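Local coordinates for designed Anbu Protein (Synthetic construct, PDB 5LOY) that is a consensus-designed version of the Anbu (ancestral beta subunit) protein, a proteasome relative, that forms a helical assembly and is probably a hydrolase in protein degradation, at residues V35-V38 with R42-V45; F80-L85 with F112-Q117. One frame throughout, in Å; residues are numbered along the deposited sequence.

Interaction 1: residues V35-V38 with R42-V45; sequences VFEV and RVIV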
# COMPACT_ATOMS: atom_id res chain seq x y z
N VAL A 35 9.43 -25.70 -3.96
CA VAL A 35 8.47 -26.61 -4.54
C VAL A 35 8.76 -28.06 -4.12
O VAL A 35 9.89 -28.53 -4.21
CB VAL A 35 8.50 -26.49 -6.07
CG1 VAL A 35 7.52 -27.48 -6.69
CG2 VAL A 35 8.15 -25.07 -6.48
N PHE A 36 7.72 -28.74 -3.66
CA PHE A 36 7.78 -30.15 -3.31
C PHE A 36 6.79 -30.85 -4.23
O PHE A 36 5.60 -30.59 -4.17
CB PHE A 36 7.45 -30.33 -1.83
CG PHE A 36 8.28 -29.45 -0.94
CD1 PHE A 36 7.93 -28.14 -0.72
CD2 PHE A 36 9.47 -29.93 -0.36
CE1 PHE A 36 8.72 -27.31 0.07
CE2 PHE A 36 10.27 -29.12 0.44
CZ PHE A 36 9.89 -27.80 0.66
N GLU A 37 7.30 -31.70 -5.11
CA GLU A 37 6.51 -32.29 -6.17
C GLU A 37 6.71 -33.82 -6.17
O GLU A 37 7.85 -34.29 -6.12
CB GLU A 37 6.91 -31.69 -7.52
CG GLU A 37 6.11 -32.23 -8.72
CD GLU A 37 6.63 -31.79 -10.10
OE1 GLU A 37 7.83 -31.46 -10.23
OE2 GLU A 37 5.83 -31.77 -11.08
N VAL A 38 5.62 -34.58 -6.19
CA VAL A 38 5.64 -35.98 -6.63
C VAL A 38 4.74 -36.06 -7.85
O VAL A 38 3.53 -36.04 -7.73
CB VAL A 38 5.15 -36.96 -5.55
CG1 VAL A 38 5.17 -38.40 -6.08
CG2 VAL A 38 6.01 -36.85 -4.31
N ARG A 42 1.16 -35.30 -6.10
CA ARG A 42 0.98 -33.99 -5.43
C ARG A 42 1.96 -32.91 -5.86
O ARG A 42 3.07 -33.20 -6.28
CB ARG A 42 1.12 -34.12 -3.91
CG ARG A 42 2.53 -34.50 -3.46
CD ARG A 42 2.67 -34.61 -1.96
NE ARG A 42 1.73 -35.58 -1.42
CZ ARG A 42 1.31 -35.67 -0.16
NH1 ARG A 42 1.75 -34.83 0.77
NH2 ARG A 42 0.43 -36.59 0.17
N VAL A 43 1.54 -31.67 -5.70
CA VAL A 43 2.40 -30.51 -5.84
C VAL A 43 2.14 -29.59 -4.66
O VAL A 43 1.00 -29.22 -4.40
CB VAL A 43 2.09 -29.72 -7.11
CG1 VAL A 43 2.96 -28.48 -7.21
CG2 VAL A 43 2.29 -30.58 -8.34
N ILE A 44 3.20 -29.21 -3.95
CA ILE A 44 3.11 -28.27 -2.82
C ILE A 44 4.11 -27.15 -2.99
O ILE A 44 5.28 -27.40 -3.25
CB ILE A 44 3.38 -29.00 -1.51
CG1 ILE A 44 2.24 -29.97 -1.24
CG2 ILE A 44 3.50 -28.01 -0.36
CD1 ILE A 44 2.53 -30.90 -0.09
N VAL A 45 3.66 -25.91 -2.84
CA VAL A 45 4.51 -24.75 -3.03
C VAL A 45 4.52 -23.91 -1.77
O VAL A 45 3.47 -23.61 -1.23
CB VAL A 45 3.99 -23.84 -4.15
CG1 VAL A 45 4.95 -22.69 -4.38
CG2 VAL A 45 3.79 -24.63 -5.42

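Interaction 2: residues F80-L85 with F112-Q117; sequences FEAARL and FILGGQ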
# COMPACT_ATOMS: atom_id res chain seq x y z
N PHE A 80 -4.17 -29.19 4.91
CA PHE A 80 -4.35 -28.68 6.26
C PHE A 80 -3.24 -29.22 7.16
O PHE A 80 -2.63 -28.45 7.90
CB PHE A 80 -5.75 -29.05 6.79
CG PHE A 80 -6.07 -28.47 8.14
CD1 PHE A 80 -5.71 -29.14 9.30
CD2 PHE A 80 -6.77 -27.26 8.25
CE1 PHE A 80 -6.01 -28.61 10.55
CE2 PHE A 80 -7.07 -26.73 9.49
CZ PHE A 80 -6.70 -27.41 10.64
N GLU A 81 -2.96 -30.52 7.12
CA GLU A 81 -1.87 -31.07 7.91
C GLU A 81 -0.51 -30.53 7.47
O GLU A 81 0.38 -30.33 8.29
CB GLU A 81 -1.89 -32.60 7.88
CG GLU A 81 -3.09 -33.24 8.60
CD GLU A 81 -3.20 -32.85 10.09
OE1 GLU A 81 -2.15 -32.82 10.80
OE2 GLU A 81 -4.34 -32.56 10.57
N ALA A 82 -0.32 -30.30 6.18
CA ALA A 82 0.92 -29.69 5.69
C ALA A 82 1.18 -28.31 6.33
O ALA A 82 2.29 -28.03 6.79
CB ALA A 82 0.87 -29.55 4.18
N ALA A 83 0.14 -27.49 6.35
CA ALA A 83 0.21 -26.15 6.94
C ALA A 83 0.54 -26.23 8.42
O ALA A 83 1.32 -25.46 8.93
CB ALA A 83 -1.10 -25.40 6.74
N ARG A 84 -0.07 -27.18 9.09
CA ARG A 84 0.24 -27.44 10.47
C ARG A 84 1.71 -27.82 10.69
O ARG A 84 2.31 -27.43 11.70
CB ARG A 84 -0.67 -28.54 10.99
CG ARG A 84 -0.78 -28.57 12.49
CD ARG A 84 -2.11 -29.19 12.89
NE ARG A 84 -1.99 -29.89 14.17
CZ ARG A 84 -2.75 -30.94 14.52
NH1 ARG A 84 -3.69 -31.40 13.69
NH2 ARG A 84 -2.57 -31.52 15.72
N LEU A 85 2.30 -28.55 9.76
CA LEU A 85 3.73 -28.85 9.85
C LEU A 85 4.59 -27.59 9.74
O LEU A 85 5.59 -27.47 10.44
CB LEU A 85 4.18 -29.84 8.78
CG LEU A 85 3.70 -31.29 8.94
CD1 LEU A 85 4.07 -32.07 7.69
CD2 LEU A 85 4.27 -31.93 10.19
N PHE A 112 4.67 -17.31 6.09
CA PHE A 112 4.67 -18.16 4.91
C PHE A 112 3.32 -18.23 4.22
O PHE A 112 2.26 -18.02 4.84
CB PHE A 112 5.06 -19.58 5.30
CG PHE A 112 6.38 -19.69 6.04
CD1 PHE A 112 6.44 -19.50 7.40
CD2 PHE A 112 7.55 -19.96 5.35
CE1 PHE A 112 7.64 -19.58 8.07
CE2 PHE A 112 8.74 -20.05 6.00
CZ PHE A 112 8.79 -19.86 7.37
N ILE A 113 3.36 -18.60 2.95
CA ILE A 113 2.18 -18.98 2.20
C ILE A 113 2.40 -20.38 1.67
O ILE A 113 3.48 -20.68 1.15
CB ILE A 113 1.94 -18.05 1.02
CG1 ILE A 113 1.40 -16.72 1.53
CG2 ILE A 113 0.96 -18.65 0.02
CD1 ILE A 113 1.40 -15.62 0.48
N LEU A 114 1.40 -21.24 1.83
CA LEU A 114 1.54 -22.63 1.48
C LEU A 114 0.35 -23.01 0.68
O LEU A 114 -0.78 -22.82 1.12
CB LEU A 114 1.59 -23.51 2.74
CG LEU A 114 1.67 -25.01 2.45
CD1 LEU A 114 3.07 -25.39 2.03
CD2 LEU A 114 1.28 -25.84 3.64
N GLY A 115 0.57 -23.60 -0.48
CA GLY A 115 -0.56 -24.10 -1.29
C GLY A 115 -0.20 -25.22 -2.21
O GLY A 115 0.97 -25.55 -2.38
N GLY A 116 -1.21 -25.82 -2.81
CA GLY A 116 -0.98 -26.93 -3.72
C GLY A 116 -2.18 -27.85 -3.83
O GLY A 116 -3.29 -27.46 -3.47
N GLN A 117 -1.95 -29.07 -4.31
CA GLN A 117 -3.00 -30.05 -4.46
C GLN A 117 -2.46 -31.44 -4.19
O GLN A 117 -1.38 -31.80 -4.64
CB GLN A 117 -3.63 -29.97 -5.84
CG GLN A 117 -4.73 -30.99 -6.04
CD GLN A 117 -5.57 -30.75 -7.28
OE1 GLN A 117 -5.10 -30.21 -8.28
NE2 GLN A 117 -6.80 -31.18 -7.23

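Interaction 1: residues V35-V38 with R42-V45
The Phe36 ring meets the opposite strand at its edge. Phe36 CD1 lies 3.7 Å from Ile44 O, near the ring plane. The CG of Phe36 sits beside its own backbone N (chi1 -52°), which brings the ring edge to the same carbonyl oxygen that the N-H bonds.

The two segments are the arms of an antiparallel beta hairpin, joined by three residues. Phe36 and Ile44 form a hydrogen-bonded pair. Phe36 N gives to Ile44 O at 2.8 Å, almost straight at the hydrogen (178°), and Ile44 N returns a bond of 2.8 Å to Phe36 O. Val38 and Arg42 form the second such pair, next to the turn. There Val38 N gives a hydrogen bond of 2.9 Å to Arg42 O. Arg42 N returns a bond of 3.0 Å to Val38 O.

Side-chain contacts are lighter. The CB atoms of Phe36 and Ile44 are 4.3 Å apart. Val38 CB meets Arg42 CG at 4.2 Å. Beyond this methylene, the Arg42 chain bends at chi3 (57°), and NH1 is held by Ala76 O. On the other face Glu37 and Val43 lie side by side, with Glu37 CG 4.2 Å from Val43 CG2, and Glu37 OE2 goes on to bond Val203 N.

Strand 33-38 is the outermost strand of its sheet within this chain, and strand 42-50 pairs on its far side with strand 110-118. The face with Val35, Val43 and Val45 packs on strand 191-197 of the second sheet. The face with Phe36, Val38, Arg42 and Ile44 meets Leu73 and Leu74, in the loop ahead of helix 79-94.

Interaction 2: residues F80-L85 with F112-Q117
This is a small, buried, apolar contact of a helix on a beta sheet, made by Leu114 with Ala82 and Ala83. It belongs to the alpha-beta-beta-alpha sandwich expected of a proteasome subunit of the Ntn-hydrolase clan. Helix 79-94 is in one outer layer, and strand 110-118 is the middle strand of the five-stranded sheet beneath it.

One leucine branch does the work. Leu114 has its CG opposite the backbone N (chi1 177°), and the side chain stands out from the strand toward the helix. Its CD2 comes up under the bend of backbone between the two alanines. Leu114 CD2 lies 3.8 Å from Ala82 CB and 3.9 Å from Ala83 CB, so CD2 touches both methyl groups. The short alanine side chains let the leucine reach the helix backbone itself. The contact is van der Waals in kind, with no hydrogen bond between the segments.

Other residues close in around this spot. Leu114 also touches Ile44 and Leu46 of strand 42-50, Ile128 of strand 124-128 and Met79 at the start of the helix. Ala83 rests on Phe126, and Ala82 on Leu73. Phe112, two residues back along the strand, meets Val86 and Leu90, so the same helix follows the strand further.

Glu81 and Arg84 point away from the strand, and Arg84 NH1 and Glu81 OE2 form a salt bridge of 3.4 Å. On the sheet side, Leu114 CD2 sits 3.7 Å from Ala82 C and 3.4 Å from Ala83 N.

Overall arrangement
From the N terminus, interaction 1 comes first and closes a hairpin turn of only three residues. The chain then finishes strand 42-50 and passes through helix 52-62 before reaching helix 79-94. Interaction 2 closes the longer loop from this helix to strand 110-118. The contacts follow in series, neither nested nor crossed. In space they meet, because segments 42-45 and 112-117 are neighbours in one sheet. Val45 N to Gly115 O (2.8 Å) and Gln117 N to Val43 O (3.0 Å) are probable hydrogen bonds. Ile44 CG2 packs on Leu114 CD1 at 3.6 Å. Together they tie the hairpin edge to the sheet centre, and the sheet to its helix.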